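ECL CdiI (Enterobacter cloacae subsp. cloacae, PDB 4NTQ) acts as the immunity protein of a contact-dependent growth inhibition module and forms a complex with the CdiA toxin, a ribosomal RNase. Local coordinates at residues N46-S51 against L137-S142; K50-G55 against W80-E85; H61-V66 against K111-R116. All coordinates share one frame; numbering follows the deposited sequence.

Contact 1. Residues N46-S51 against L137-S142; sequences NSWLKS and LDFYHS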
ATOM      1  N   ASN B  46     -14.244   2.325  -7.643  1.00 27.72           N
ATOM      2  CA  ASN B  46     -14.850   1.248  -8.412  1.00 42.22           C
ATOM      3  C   ASN B  46     -14.087  -0.071  -8.218  1.00 40.08           C
ATOM      4  O   ASN B  46     -14.680  -1.125  -8.014  1.00 41.29           O
ATOM      5  CB  ASN B  46     -14.925   1.627  -9.887  1.00 48.21           C
ATOM      6  CG  ASN B  46     -15.167   0.437 -10.764  1.00 65.93           C
ATOM      7  OD1 ASN B  46     -16.299  -0.015 -10.904  1.00 73.06           O
ATOM      8  ND2 ASN B  46     -14.097  -0.096 -11.355  1.00 71.92           N
ATOM      9  N   SER B  47     -12.765   0.014  -8.251  1.00 39.96           N
ATOM     10  CA  SER B  47     -11.910  -1.141  -8.052  1.00 30.10           C
ATOM     11  C   SER B  47     -12.102  -1.760  -6.669  1.00 34.71           C
ATOM     12  O   SER B  47     -12.132  -2.978  -6.535  1.00 45.65           O
ATOM     13  CB  SER B  47     -10.451  -0.746  -8.253  1.00 43.56           C
ATOM     14  OG  SER B  47      -9.579  -1.703  -7.690  1.00 44.32           O
ATOM     15  N   TRP B  48     -12.239  -0.918  -5.647  1.00 32.41           N
ATOM     16  CA  TRP B  48     -12.458  -1.394  -4.285  1.00 28.67           C
ATOM     17  C   TRP B  48     -13.816  -2.081  -4.167  1.00 29.66           C
ATOM     18  O   TRP B  48     -13.944  -3.107  -3.503  1.00 25.31           O
ATOM     19  CB  TRP B  48     -12.392  -0.230  -3.287  1.00 22.63           C
ATOM     20  CG  TRP B  48     -11.095   0.534  -3.291  1.00 20.78           C
ATOM     21  CD1 TRP B  48      -9.878   0.084  -3.713  1.00 25.09           C
ATOM     22  CD2 TRP B  48     -10.893   1.887  -2.859  1.00 28.28           C
ATOM     23  NE1 TRP B  48      -8.924   1.072  -3.575  1.00 29.85           N
ATOM     24  CE2 TRP B  48      -9.525   2.191  -3.054  1.00 28.93           C
ATOM     25  CE3 TRP B  48     -11.739   2.877  -2.330  1.00 29.95           C
ATOM     26  CZ2 TRP B  48      -8.978   3.436  -2.729  1.00 28.11           C
ATOM     27  CZ3 TRP B  48     -11.196   4.123  -2.014  1.00 26.54           C
ATOM     28  CH2 TRP B  48      -9.825   4.390  -2.220  1.00 27.48           C
ATOM     29  N   LEU B  49     -14.830  -1.502  -4.808  1.00 30.59           N
ATOM     30  CA  LEU B  49     -16.168  -2.100  -4.828  1.00 29.55           C
ATOM     31  C   LEU B  49     -16.135  -3.517  -5.413  1.00 27.13           C
ATOM     32  O   LEU B  49     -16.689  -4.440  -4.832  1.00 34.30           O
ATOM     33  CB  LEU B  49     -17.151  -1.233  -5.620  1.00 27.41           C
ATOM     34  CG  LEU B  49     -18.603  -1.719  -5.649  1.00 31.45           C
ATOM     35  CD1 LEU B  49     -19.119  -1.941  -4.251  1.00 27.98           C
ATOM     36  CD2 LEU B  49     -19.506  -0.729  -6.374  1.00 34.85           C
ATOM     37  N   LYS B  50     -15.480  -3.677  -6.557  1.00 29.54           N
ATOM     38  CA  LYS B  50     -15.380  -4.985  -7.210  1.00 39.17           C
ATOM     39  C   LYS B  50     -14.612  -5.960  -6.343  1.00 35.32           C
ATOM     40  O   LYS B  50     -15.046  -7.090  -6.139  1.00 38.40           O
ATOM     41  CB  LYS B  50     -14.691  -4.872  -8.573  1.00 42.93           C
ATOM     42  CG  LYS B  50     -15.547  -4.239  -9.665  1.00 56.80           C
ATOM     43  CD  LYS B  50     -14.811  -4.248 -11.006  1.00 70.55           C
ATOM     44  CE  LYS B  50     -15.666  -3.669 -12.123  1.00 74.59           C
ATOM     45  NZ  LYS B  50     -14.853  -3.311 -13.327  1.00 80.60           N
ATOM     46  N   SER B  51     -13.478  -5.499  -5.817  1.00 32.42           N
ATOM     47  CA  SER B  51     -12.596  -6.339  -5.008  1.00 30.42           C
ATOM     48  C   SER B  51     -13.276  -6.796  -3.716  1.00 28.29           C
ATOM     49  O   SER B  51     -13.098  -7.925  -3.278  1.00 31.49           O
ATOM     50  CB  SER B  51     -11.302  -5.588  -4.704  1.00 31.79           C
ATOM     51  OG  SER B  51     -10.435  -6.367  -3.910  1.00 41.03           O
ATOM     52  N   LEU B 137     -18.508  -4.517   5.515  1.00 34.51           N
ATOM     53  CA  LEU B 137     -19.771  -4.482   4.798  1.00 31.97           C
ATOM     54  C   LEU B 137     -20.247  -3.044   4.616  1.00 30.60           C
ATOM     55  O   LEU B 137     -20.628  -2.653   3.515  1.00 37.15           O
ATOM     56  CB  LEU B 137     -20.819  -5.276   5.554  1.00 29.47           C
ATOM     57  CG  LEU B 137     -20.644  -6.783   5.529  1.00 34.40           C
ATOM     58  CD1 LEU B 137     -21.731  -7.468   6.374  1.00 34.54           C
ATOM     59  CD2 LEU B 137     -20.669  -7.260   4.084  1.00 33.01           C
ATOM     60  N   ASP B 138     -20.229  -2.258   5.691  1.00 30.67           N
ATOM     61  CA  ASP B 138     -20.711  -0.878   5.613  1.00 28.80           C
ATOM     62  C   ASP B 138     -19.910  -0.106   4.548  1.00 34.54           C
ATOM     63  O   ASP B 138     -20.485   0.557   3.682  1.00 27.46           O
ATOM     64  CB  ASP B 138     -20.626  -0.178   6.978  1.00 37.64           C
ATOM     65  CG  ASP B 138     -21.521  -0.828   8.041  1.00 43.42           C
ATOM     66  OD1 ASP B 138     -22.588  -1.383   7.683  1.00 43.79           O
ATOM     67  OD2 ASP B 138     -21.143  -0.786   9.237  1.00 44.25           O
ATOM     68  N   PHE B 139     -18.585  -0.244   4.581  1.00 25.55           N
ATOM     69  CA  PHE B 139     -17.743   0.385   3.571  1.00 29.29           C
ATOM     70  C   PHE B 139     -18.045  -0.127   2.157  1.00 35.41           C
ATOM     71  O   PHE B 139     -18.046   0.636   1.197  1.00 34.11           O
ATOM     72  CB  PHE B 139     -16.265   0.165   3.889  1.00 23.19           C
ATOM     73  CG  PHE B 139     -15.333   0.868   2.943  1.00 19.72           C
ATOM     74  CD1 PHE B 139     -15.381   2.243   2.802  1.00 19.80           C
ATOM     75  CD2 PHE B 139     -14.394   0.153   2.219  1.00 27.80           C
ATOM     76  CE1 PHE B 139     -14.517   2.893   1.946  1.00 24.33           C
ATOM     77  CE2 PHE B 139     -13.532   0.783   1.357  1.00 24.94           C
ATOM     78  CZ  PHE B 139     -13.590   2.165   1.217  1.00 30.98           C
ATOM     79  N   TYR B 140     -18.280  -1.427   2.036  1.00 32.27           N
ATOM     80  CA  TYR B 140     -18.668  -2.017   0.762  1.00 33.05           C
ATOM     81  C   TYR B 140     -19.983  -1.408   0.264  1.00 33.74           C
ATOM     82  O   TYR B 140     -20.090  -0.979  -0.875  1.00 34.18           O
ATOM     83  CB  TYR B 140     -18.796  -3.524   0.936  1.00 30.68           C
ATOM     84  CG  TYR B 140     -19.578  -4.243  -0.140  1.00 33.28           C
ATOM     85  CD1 TYR B 140     -19.073  -4.378  -1.422  1.00 33.37           C
ATOM     86  CD2 TYR B 140     -20.803  -4.811   0.138  1.00 28.74           C
ATOM     87  CE1 TYR B 140     -19.775  -5.042  -2.394  1.00 38.72           C
ATOM     88  CE2 TYR B 140     -21.510  -5.496  -0.830  1.00 32.50           C
ATOM     89  CZ  TYR B 140     -20.997  -5.605  -2.095  1.00 43.66           C
ATOM     90  OH  TYR B 140     -21.705  -6.286  -3.070  1.00 55.68           O
ATOM     91  N   HIS B 141     -20.980  -1.360   1.136  1.00 25.15           N
ATOM     92  CA  HIS B 141     -22.262  -0.748   0.793  1.00 30.80           C
ATOM     93  C   HIS B 141     -22.152   0.735   0.410  1.00 32.58           C
ATOM     94  O   HIS B 141     -22.859   1.200  -0.487  1.00 34.49           O
ATOM     95  CB  HIS B 141     -23.253  -0.936   1.944  1.00 27.57           C
ATOM     96  CG  HIS B 141     -23.692  -2.356   2.115  1.00 33.67           C
ATOM     97  ND1 HIS B 141     -24.060  -2.883   3.332  1.00 35.27           N
ATOM     98  CD2 HIS B 141     -23.819  -3.362   1.217  1.00 34.64           C
ATOM     99  CE1 HIS B 141     -24.394  -4.155   3.179  1.00 36.64           C
ATOM    100  NE2 HIS B 141     -24.257  -4.467   1.904  1.00 35.06           N
ATOM    101  N   SER B 142     -21.271   1.479   1.077  1.00 26.79           N
ATOM    102  CA  SER B 142     -21.204   2.918   0.823  1.00 32.27           C
ATOM    103  C   SER B 142     -20.597   3.197  -0.547  1.00 38.01           C
ATOM    104  O   SER B 142     -20.926   4.189  -1.204  1.00 43.74           O
ATOM    105  CB  SER B 142     -20.396   3.636   1.893  1.00 29.54           C
ATOM    106  OG  SER B 142     -19.051   3.205   1.848  1.00 36.01           O
TER
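L49 and W48 on helix 41-58 meet Y140 and F139 on helix 133-144. This is helix-helix packing between the two long helices of the chain. The first of them also lies against the four-stranded antiparallel sheet that begins with strand 61-65. The backbones come close, with 6.1 Å between the CA atoms of L49 and Y140. L49 makes the nearest side-chain approach. Its CB leads to CG, which stands anti to the backbone N (chi1 -177°). This points the branch toward the other helix, where CD1 does the touching. CD1 lies 3.6 Å from the carbonyl O of Y140. It also rests 3.7 Å from CE1 of the Y140 ring, and CD1 of that ring is equally near. The L49 carbonyl O adds a backbone contact at the edge of the same ring, in its plane, 4.0 Å from Y140 CE1. L49 therefore meets the tyrosine with both a methyl and its own carbonyl. W48 and F139 form a looser second pair. W48 CE3 comes 4.1 Å from F139 CZ, at the edge of the phenyl ring. The indole NE1 is turned to another partner, the carbonyl O of A65. Within helix 133-144, S142 OG donates to F139 O at 2.8 Å, tilted 33° from the carbonyl plane.

Contact 2. Residues K50-G55 against W80-E85; sequences KSLGEG and WVLYFE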
ATOM      1  N   LYS B  50     -15.480  -3.677  -6.557  1.00 29.54           N
ATOM      2  CA  LYS B  50     -15.380  -4.985  -7.210  1.00 39.17           C
ATOM      3  C   LYS B  50     -14.612  -5.960  -6.343  1.00 35.32           C
ATOM      4  O   LYS B  50     -15.046  -7.090  -6.139  1.00 38.40           O
ATOM      5  CB  LYS B  50     -14.691  -4.872  -8.573  1.00 42.93           C
ATOM      6  CG  LYS B  50     -15.547  -4.239  -9.665  1.00 56.80           C
ATOM      7  CD  LYS B  50     -14.811  -4.248 -11.006  1.00 70.55           C
ATOM      8  CE  LYS B  50     -15.666  -3.669 -12.123  1.00 74.59           C
ATOM      9  NZ  LYS B  50     -14.853  -3.311 -13.327  1.00 80.60           N
ATOM     10  N   SER B  51     -13.478  -5.499  -5.817  1.00 32.42           N
ATOM     11  CA  SER B  51     -12.596  -6.339  -5.008  1.00 30.42           C
ATOM     12  C   SER B  51     -13.276  -6.796  -3.716  1.00 28.29           C
ATOM     13  O   SER B  51     -13.098  -7.925  -3.278  1.00 31.49           O
ATOM     14  CB  SER B  51     -11.302  -5.588  -4.704  1.00 31.79           C
ATOM     15  OG  SER B  51     -10.435  -6.367  -3.910  1.00 41.03           O
ATOM     16  N   LEU B  52     -14.051  -5.897  -3.113  1.00 27.14           N
ATOM     17  CA  LEU B  52     -14.800  -6.193  -1.912  1.00 26.46           C
ATOM     18  C   LEU B  52     -15.922  -7.207  -2.209  1.00 34.23           C
ATOM     19  O   LEU B  52     -16.091  -8.196  -1.489  1.00 34.96           O
ATOM     20  CB  LEU B  52     -15.349  -4.898  -1.310  1.00 30.85           C
ATOM     21  CG  LEU B  52     -14.259  -4.039  -0.640  1.00 31.30           C
ATOM     22  CD1 LEU B  52     -14.755  -2.630  -0.359  1.00 32.55           C
ATOM     23  CD2 LEU B  52     -13.748  -4.690   0.648  1.00 26.43           C
ATOM     24  N   GLY B  53     -16.667  -6.966  -3.281  1.00 26.79           N
ATOM     25  CA  GLY B  53     -17.631  -7.939  -3.768  1.00 28.55           C
ATOM     26  C   GLY B  53     -17.069  -9.353  -3.901  1.00 31.86           C
ATOM     27  O   GLY B  53     -17.628 -10.286  -3.338  1.00 35.15           O
ATOM     28  N   GLU B  54     -15.957  -9.515  -4.616  1.00 36.64           N
ATOM     29  CA  GLU B  54     -15.343 -10.839  -4.784  1.00 41.29           C
ATOM     30  C   GLU B  54     -14.985 -11.450  -3.439  1.00 38.37           C
ATOM     31  O   GLU B  54     -15.412 -12.559  -3.128  1.00 44.50           O
ATOM     32  CB  GLU B  54     -14.075 -10.781  -5.644  1.00 38.19           C
ATOM     33  CG  GLU B  54     -14.223 -10.126  -7.003  1.00 63.22           C
ATOM     34  CD  GLU B  54     -12.885  -9.985  -7.716  1.00 65.63           C
ATOM     35  OE1 GLU B  54     -11.876 -10.484  -7.172  1.00 61.94           O
ATOM     36  OE2 GLU B  54     -12.836  -9.376  -8.807  1.00 71.22           O
ATOM     37  N   GLY B  55     -14.199 -10.725  -2.645  1.00 34.42           N
ATOM     38  CA  GLY B  55     -13.737 -11.233  -1.365  1.00 28.74           C
ATOM     39  C   GLY B  55     -14.869 -11.533  -0.398  1.00 31.69           C
ATOM     40  O   GLY B  55     -14.920 -12.608   0.196  1.00 30.92           O
ATOM     41  N   TRP B  80      -3.805  -2.506   0.373  1.00 30.00           N
ATOM     42  CA  TRP B  80      -4.209  -2.963   1.688  1.00 27.84           C
ATOM     43  C   TRP B  80      -5.093  -4.171   1.442  1.00 30.12           C
ATOM     44  O   TRP B  80      -6.019  -4.109   0.628  1.00 27.10           O
ATOM     45  CB  TRP B  80      -4.901  -1.844   2.471  1.00 25.38           C
ATOM     46  CG  TRP B  80      -3.877  -0.782   2.876  1.00 29.95           C
ATOM     47  CD1 TRP B  80      -3.320   0.162   2.066  1.00 22.35           C
ATOM     48  CD2 TRP B  80      -3.247  -0.627   4.161  1.00 29.75           C
ATOM     49  NE1 TRP B  80      -2.402   0.909   2.769  1.00 26.25           N
ATOM     50  CE2 TRP B  80      -2.343   0.451   4.055  1.00 25.93           C
ATOM     51  CE3 TRP B  80      -3.368  -1.290   5.394  1.00 29.94           C
ATOM     52  CZ2 TRP B  80      -1.565   0.884   5.129  1.00 28.27           C
ATOM     53  CZ3 TRP B  80      -2.599  -0.857   6.460  1.00 26.05           C
ATOM     54  CH2 TRP B  80      -1.701   0.216   6.319  1.00 30.42           C
ATOM     55  N   VAL B  81      -4.769  -5.274   2.115  1.00 26.79           N
ATOM     56  CA  VAL B  81      -5.350  -6.573   1.822  1.00 26.14           C
ATOM     57  C   VAL B  81      -6.193  -7.075   2.980  1.00 27.65           C
ATOM     58  O   VAL B  81      -5.716  -7.140   4.117  1.00 33.54           O
ATOM     59  CB  VAL B  81      -4.236  -7.593   1.538  1.00 36.64           C
ATOM     60  CG1 VAL B  81      -4.806  -8.986   1.419  1.00 37.74           C
ATOM     61  CG2 VAL B  81      -3.474  -7.201   0.277  1.00 31.58           C
ATOM     62  N   LEU B  82      -7.445  -7.424   2.690  1.00 29.40           N
ATOM     63  CA  LEU B  82      -8.390  -7.848   3.723  1.00 21.93           C
ATOM     64  C   LEU B  82      -8.556  -9.358   3.650  1.00 36.73           C
ATOM     65  O   LEU B  82      -8.811  -9.905   2.579  1.00 33.19           O
ATOM     66  CB  LEU B  82      -9.748  -7.169   3.528  1.00 29.65           C
ATOM     67  CG  LEU B  82      -9.918  -5.717   3.991  1.00 26.81           C
ATOM     68  CD1 LEU B  82      -8.869  -4.775   3.421  1.00 21.61           C
ATOM     69  CD2 LEU B  82     -11.295  -5.227   3.635  1.00 28.26           C
ATOM     70  N   TYR B  83      -8.389 -10.038   4.780  1.00 24.89           N
ATOM     71  CA  TYR B  83      -8.581 -11.472   4.808  1.00 28.08           C
ATOM     72  C   TYR B  83      -9.770 -11.758   5.697  1.00 28.40           C
ATOM     73  O   TYR B  83      -9.815 -11.295   6.823  1.00 48.82           O
ATOM     74  CB  TYR B  83      -7.342 -12.175   5.364  1.00 27.92           C
ATOM     75  CG  TYR B  83      -6.128 -12.203   4.459  1.00 27.49           C
ATOM     76  CD1 TYR B  83      -6.043 -13.117   3.408  1.00 28.81           C
ATOM     77  CD2 TYR B  83      -5.038 -11.356   4.687  1.00 34.00           C
ATOM     78  CE1 TYR B  83      -4.924 -13.170   2.591  1.00 37.66           C
ATOM     79  CE2 TYR B  83      -3.890 -11.398   3.863  1.00 26.31           C
ATOM     80  CZ  TYR B  83      -3.855 -12.306   2.818  1.00 42.89           C
ATOM     81  OH  TYR B  83      -2.756 -12.367   2.003  1.00 48.94           O
ATOM     82  N   PHE B  84     -10.731 -12.511   5.195  1.00 29.98           N
ATOM     83  CA  PHE B  84     -11.951 -12.780   5.952  1.00 31.75           C
ATOM     84  C   PHE B  84     -11.936 -14.109   6.701  1.00 40.06           C
ATOM     85  O   PHE B  84     -11.729 -15.163   6.099  1.00 43.92           O
ATOM     86  CB  PHE B  84     -13.152 -12.724   5.025  1.00 32.14           C
ATOM     87  CG  PHE B  84     -13.257 -11.435   4.281  1.00 29.66           C
ATOM     88  CD1 PHE B  84     -13.761 -10.304   4.911  1.00 28.60           C
ATOM     89  CD2 PHE B  84     -12.842 -11.341   2.961  1.00 28.74           C
ATOM     90  CE1 PHE B  84     -13.862  -9.093   4.241  1.00 26.58           C
ATOM     91  CE2 PHE B  84     -12.928 -10.124   2.271  1.00 28.63           C
ATOM     92  CZ  PHE B  84     -13.445  -8.995   2.919  1.00 29.64           C
ATOM     93  N   GLU B  85     -12.129 -14.051   8.019  1.00 35.80           N
ATOM     94  CA  GLU B  85     -12.306 -15.255   8.831  1.00 41.11           C
ATOM     95  C   GLU B  85     -13.449 -15.064   9.804  1.00 48.66           C
ATOM     96  O   GLU B  85     -13.310 -14.353  10.811  1.00 46.59           O
ATOM     97  CB  GLU B  85     -11.036 -15.600   9.593  1.00 42.66           C
ATOM     98  CG  GLU B  85      -9.942 -16.120   8.702  1.00 52.90           C
ATOM     99  CD  GLU B  85      -8.699 -16.493   9.474  1.00 54.95           C
ATOM    100  OE1 GLU B  85      -8.816 -17.067  10.590  1.00 62.21           O
ATOM    101  OE2 GLU B  85      -7.606 -16.209   8.955  1.00 46.31           O
TER
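L52 and G55 on one side of helix 41-58 pack against L82 and F84 of strand 76-85. The interface is buried, and no hydrogen bond crosses it. The two leucines approach at a slant and touch through single methyl groups, L52 CD2 and L82 CD2, 3.9 Å apart. F84 is set differently. Its CG is anti to the carbonyl carbon (chi1 -55°), and this sends the ring from the strand to the helix backbone at G55. The contact is made by CD2 and CE2: CE2 lies 3.6 Å from the G55 carbonyl C, and CD2 lies 3.7 Å from the G55 O. G55 has no side chain, which allows the aromatic ring to sit directly against the main chain. L82 and F84 alternate with V81 and Y83, whose side chains meet I113 in a loop. Farther along the strand, W80 packs on R222 of the CdiA toxin chain. Strand 76-85 is an inner strand of the antiparallel sheet, between 61-65 and 88-97. L52 also touches S62 and L64 on strand 61-65, and F139 and Y140 on helix 133-144, so it lies where both helices and the sheet come together.

Contact 3. Residues H61-V66 against K111-R116; sequences HSALAV and KFIESR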
ATOM      1  N   HIS B  61     -10.197 -13.123   0.208  1.00 31.50           N
ATOM      2  CA  HIS B  61      -9.530 -11.857   0.456  1.00 26.76           C
ATOM      3  C   HIS B  61      -9.964 -10.771  -0.507  1.00 30.04           C
ATOM      4  O   HIS B  61     -10.498 -11.057  -1.574  1.00 35.83           O
ATOM      5  CB  HIS B  61      -8.008 -12.012   0.410  1.00 30.55           C
ATOM      6  CG  HIS B  61      -7.500 -12.669  -0.839  1.00 29.85           C
ATOM      7  ND1 HIS B  61      -7.169 -14.011  -0.896  1.00 29.06           N
ATOM      8  CD2 HIS B  61      -7.262 -12.168  -2.075  1.00 31.64           C
ATOM      9  CE1 HIS B  61      -6.751 -14.305  -2.114  1.00 30.46           C
ATOM     10  NE2 HIS B  61      -6.800 -13.209  -2.850  1.00 36.22           N
ATOM     11  N   SER B  62      -9.728  -9.520  -0.116  1.00 26.47           N
ATOM     12  CA  SER B  62     -10.004  -8.355  -0.960  1.00 29.97           C
ATOM     13  C   SER B  62      -8.811  -7.413  -0.962  1.00 30.19           C
ATOM     14  O   SER B  62      -8.476  -6.810   0.065  1.00 28.59           O
ATOM     15  CB  SER B  62     -11.229  -7.596  -0.449  1.00 24.40           C
ATOM     16  OG  SER B  62     -12.416  -8.265  -0.832  1.00 33.49           O
ATOM     17  N   ALA B  63      -8.158  -7.295  -2.105  1.00 28.09           N
ATOM     18  CA  ALA B  63      -7.030  -6.390  -2.201  1.00 32.52           C
ATOM     19  C   ALA B  63      -7.520  -5.037  -2.653  1.00 35.86           C
ATOM     20  O   ALA B  63      -8.169  -4.942  -3.708  1.00 26.95           O
ATOM     21  CB  ALA B  63      -6.012  -6.923  -3.170  1.00 32.78           C
ATOM     22  N   LEU B  64      -7.213  -4.010  -1.850  1.00 24.19           N
ATOM     23  CA  LEU B  64      -7.575  -2.623  -2.146  1.00 27.14           C
ATOM     24  C   LEU B  64      -6.337  -1.840  -2.553  1.00 32.02           C
ATOM     25  O   LEU B  64      -5.526  -1.488  -1.695  1.00 29.39           O
ATOM     26  CB  LEU B  64      -8.156  -1.938  -0.903  1.00 18.60           C
ATOM     27  CG  LEU B  64      -9.310  -2.625  -0.182  1.00 27.37           C
ATOM     28  CD1 LEU B  64      -9.725  -1.846   1.063  1.00 16.31           C
ATOM     29  CD2 LEU B  64     -10.484  -2.788  -1.106  1.00 17.16           C
ATOM     30  N   ALA B  65      -6.197  -1.545  -3.843  1.00 22.94           N
ATOM     31  CA  ALA B  65      -5.035  -0.810  -4.333  1.00 27.53           C
ATOM     32  C   ALA B  65      -5.088   0.655  -3.893  1.00 34.01           C
ATOM     33  O   ALA B  65      -6.137   1.293  -3.955  1.00 30.73           O
ATOM     34  CB  ALA B  65      -4.950  -0.890  -5.849  1.00 26.72           C
ATOM     35  N   VAL B  66      -3.960   1.186  -3.437  1.00 28.45           N
ATOM     36  CA  VAL B  66      -3.910   2.604  -3.103  1.00 29.83           C
ATOM     37  C   VAL B  66      -2.830   3.313  -3.918  1.00 35.11           C
ATOM     38  O   VAL B  66      -2.367   4.407  -3.574  1.00 34.59           O
ATOM     39  CB  VAL B  66      -3.753   2.829  -1.609  1.00 15.84           C
ATOM     40  CG1 VAL B  66      -4.987   2.270  -0.884  1.00 16.52           C
ATOM     41  CG2 VAL B  66      -2.477   2.193  -1.124  1.00 25.74           C
ATOM     42  N   LYS B 111      -6.182 -12.111  -7.735  1.00 53.44           N
ATOM     43  CA  LYS B 111      -5.355 -13.247  -8.153  1.00 64.36           C
ATOM     44  C   LYS B 111      -3.885 -13.055  -7.768  1.00 66.87           C
ATOM     45  O   LYS B 111      -3.143 -14.026  -7.652  1.00 63.62           O
ATOM     46  CB  LYS B 111      -5.445 -13.484  -9.671  1.00 63.48           C
ATOM     47  CG  LYS B 111      -6.814 -13.893 -10.197  1.00 75.08           C
ATOM     48  CD  LYS B 111      -7.297 -15.197  -9.571  1.00 77.12           C
ATOM     49  CE  LYS B 111      -6.386 -16.375  -9.920  1.00 93.25           C
ATOM     50  NZ  LYS B 111      -6.843 -17.660  -9.290  1.00 96.74           N
ATOM     51  N   PHE B 112      -3.463 -11.805  -7.576  1.00 60.58           N
ATOM     52  CA  PHE B 112      -2.046 -11.521  -7.326  1.00 62.78           C
ATOM     53  C   PHE B 112      -1.721 -11.577  -5.842  1.00 56.38           C
ATOM     54  O   PHE B 112      -0.604 -11.318  -5.417  1.00 60.27           O
ATOM     55  CB  PHE B 112      -1.645 -10.180  -7.953  1.00 59.32           C
ATOM     56  CG  PHE B 112      -1.671 -10.195  -9.454  1.00 67.90           C
ATOM     57  CD1 PHE B 112      -0.489 -10.246 -10.187  1.00 73.88           C
ATOM     58  CD2 PHE B 112      -2.879 -10.201 -10.136  1.00 73.74           C
ATOM     59  CE1 PHE B 112      -0.513 -10.280 -11.580  1.00 85.73           C
ATOM     60  CE2 PHE B 112      -2.917 -10.237 -11.526  1.00 85.63           C
ATOM     61  CZ  PHE B 112      -1.727 -10.276 -12.253  1.00 91.52           C
ATOM     62  N   ILE B 113      -2.724 -11.941  -5.068  1.00 38.37           N
ATOM     63  CA  ILE B 113      -2.622 -11.984  -3.621  1.00 40.97           C
ATOM     64  C   ILE B 113      -2.747 -13.428  -3.216  1.00 47.43           C
ATOM     65  O   ILE B 113      -3.654 -14.118  -3.701  1.00 48.31           O
ATOM     66  CB  ILE B 113      -3.817 -11.242  -2.983  1.00 46.04           C
ATOM     67  CG1 ILE B 113      -3.714  -9.736  -3.256  1.00 49.26           C
ATOM     68  CG2 ILE B 113      -3.915 -11.563  -1.498  1.00 29.67           C
ATOM     69  CD1 ILE B 113      -2.321  -9.159  -3.024  1.00 47.17           C
ATOM     70  N   GLU B 114      -1.872 -13.905  -2.339  1.00 46.61           N
ATOM     71  CA  GLU B 114      -2.009 -15.283  -1.910  1.00 48.65           C
ATOM     72  C   GLU B 114      -2.501 -15.350  -0.481  1.00 51.04           C
ATOM     73  O   GLU B 114      -2.734 -14.315   0.151  1.00 54.32           O
ATOM     74  CB  GLU B 114      -0.714 -16.060  -2.105  1.00 56.31           C
ATOM     75  CG  GLU B 114       0.412 -15.651  -1.198  1.00 56.14           C
ATOM     76  CD  GLU B 114       1.711 -16.291  -1.620  1.00 68.59           C
ATOM     77  OE1 GLU B 114       1.753 -16.873  -2.733  1.00 72.85           O
ATOM     78  OE2 GLU B 114       2.683 -16.216  -0.840  1.00 72.43           O
ATOM     79  N   SER B 115      -2.662 -16.568   0.022  1.00 49.72           N
ATOM     80  CA  SER B 115      -3.331 -16.772   1.294  1.00 50.53           C
ATOM     81  C   SER B 115      -2.537 -16.113   2.401  1.00 46.96           C
ATOM     82  O   SER B 115      -1.393 -15.711   2.198  1.00 48.53           O
ATOM     83  CB  SER B 115      -3.567 -18.263   1.562  1.00 48.69           C
ATOM     84  OG  SER B 115      -2.561 -18.803   2.392  1.00 51.96           O
ATOM     85  N   ARG B 116      -3.159 -15.999   3.565  1.00 45.97           N
ATOM     86  CA  ARG B 116      -2.649 -15.166   4.644  1.00 45.74           C
ATOM     87  C   ARG B 116      -1.517 -15.821   5.411  1.00 44.99           C
ATOM     88  O   ARG B 116      -1.597 -16.997   5.742  1.00 42.87           O
ATOM     89  CB  ARG B 116      -3.789 -14.849   5.619  1.00 43.36           C
ATOM     90  CG  ARG B 116      -3.353 -14.235   6.942  1.00 40.71           C
ATOM     91  CD  ARG B 116      -4.586 -13.846   7.763  1.00 43.35           C
ATOM     92  NE  ARG B 116      -4.242 -13.384   9.106  1.00 35.13           N
ATOM     93  CZ  ARG B 116      -4.489 -14.065  10.219  1.00 43.08           C
ATOM     94  NH1 ARG B 116      -5.089 -15.251  10.163  1.00 34.77           N
ATOM     95  NH2 ARG B 116      -4.128 -13.561  11.391  1.00 34.19           N
TER
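Strand 61-65 crosses the irregular segment K111-R116 steeply, with H61 and A63 turned to I113. Within this chain it is an outermost strand of the antiparallel four-stranded sheet. The CA atoms of A63 and I113 are 7.3 Å apart, and those of H61 and S115 are 8.0 Å apart. No hydrogen bond joins the two segments, so the loop covers the sheet without extending it. I113 CG2 lies over one face of the H61 imidazole in a CH-pi contact, 3.6 Å from the ring centroid and 19° off the ring normal. It sits toward the rim, 3.4 Å from H61 CD2. With CG between the backbone N and the carbonyl carbon (chi1 53°), the H61 ring lies alongside I113 and presents a face to CG2. The other branch of I113 serves A63: CG1 is 3.6 Å from A63 CB. N110, just before the loop segment, hydrogen-bonds to the strand. Its OD1 accepts from A63 N, and its carbonyl O is hydrogen-bonded to H61 NE2. H61 NE2 is also 3.4 Å from I113 O, but the angle is too poor for a hydrogen bond.

Contacts 1 and 2 use successive turns of helix 41-58. Contact 2 is fully buried between helix and sheet. Contacts 1 and 3 are partly buried, each with side chains that are partly exposed. Contacts 2 and 3 meet at neighbouring strands, 76-85 and 61-65, and cover opposite faces of the sheet. L52 joins contacts 1 and 2, for its CD1 is 3.8 Å from F139 CD2. Polar bonds tie the helix to strand 61-65: S51 O pairs with S62 OG, and S51 OG with A63 O. All three contacts are mainly apolar. Contact 1 sets a leucine methyl on a tyrosine and an indole beside a phenyl ring, and a ring meets bare backbone in contact 2. Contact 3 sets a methyl over an imidazole.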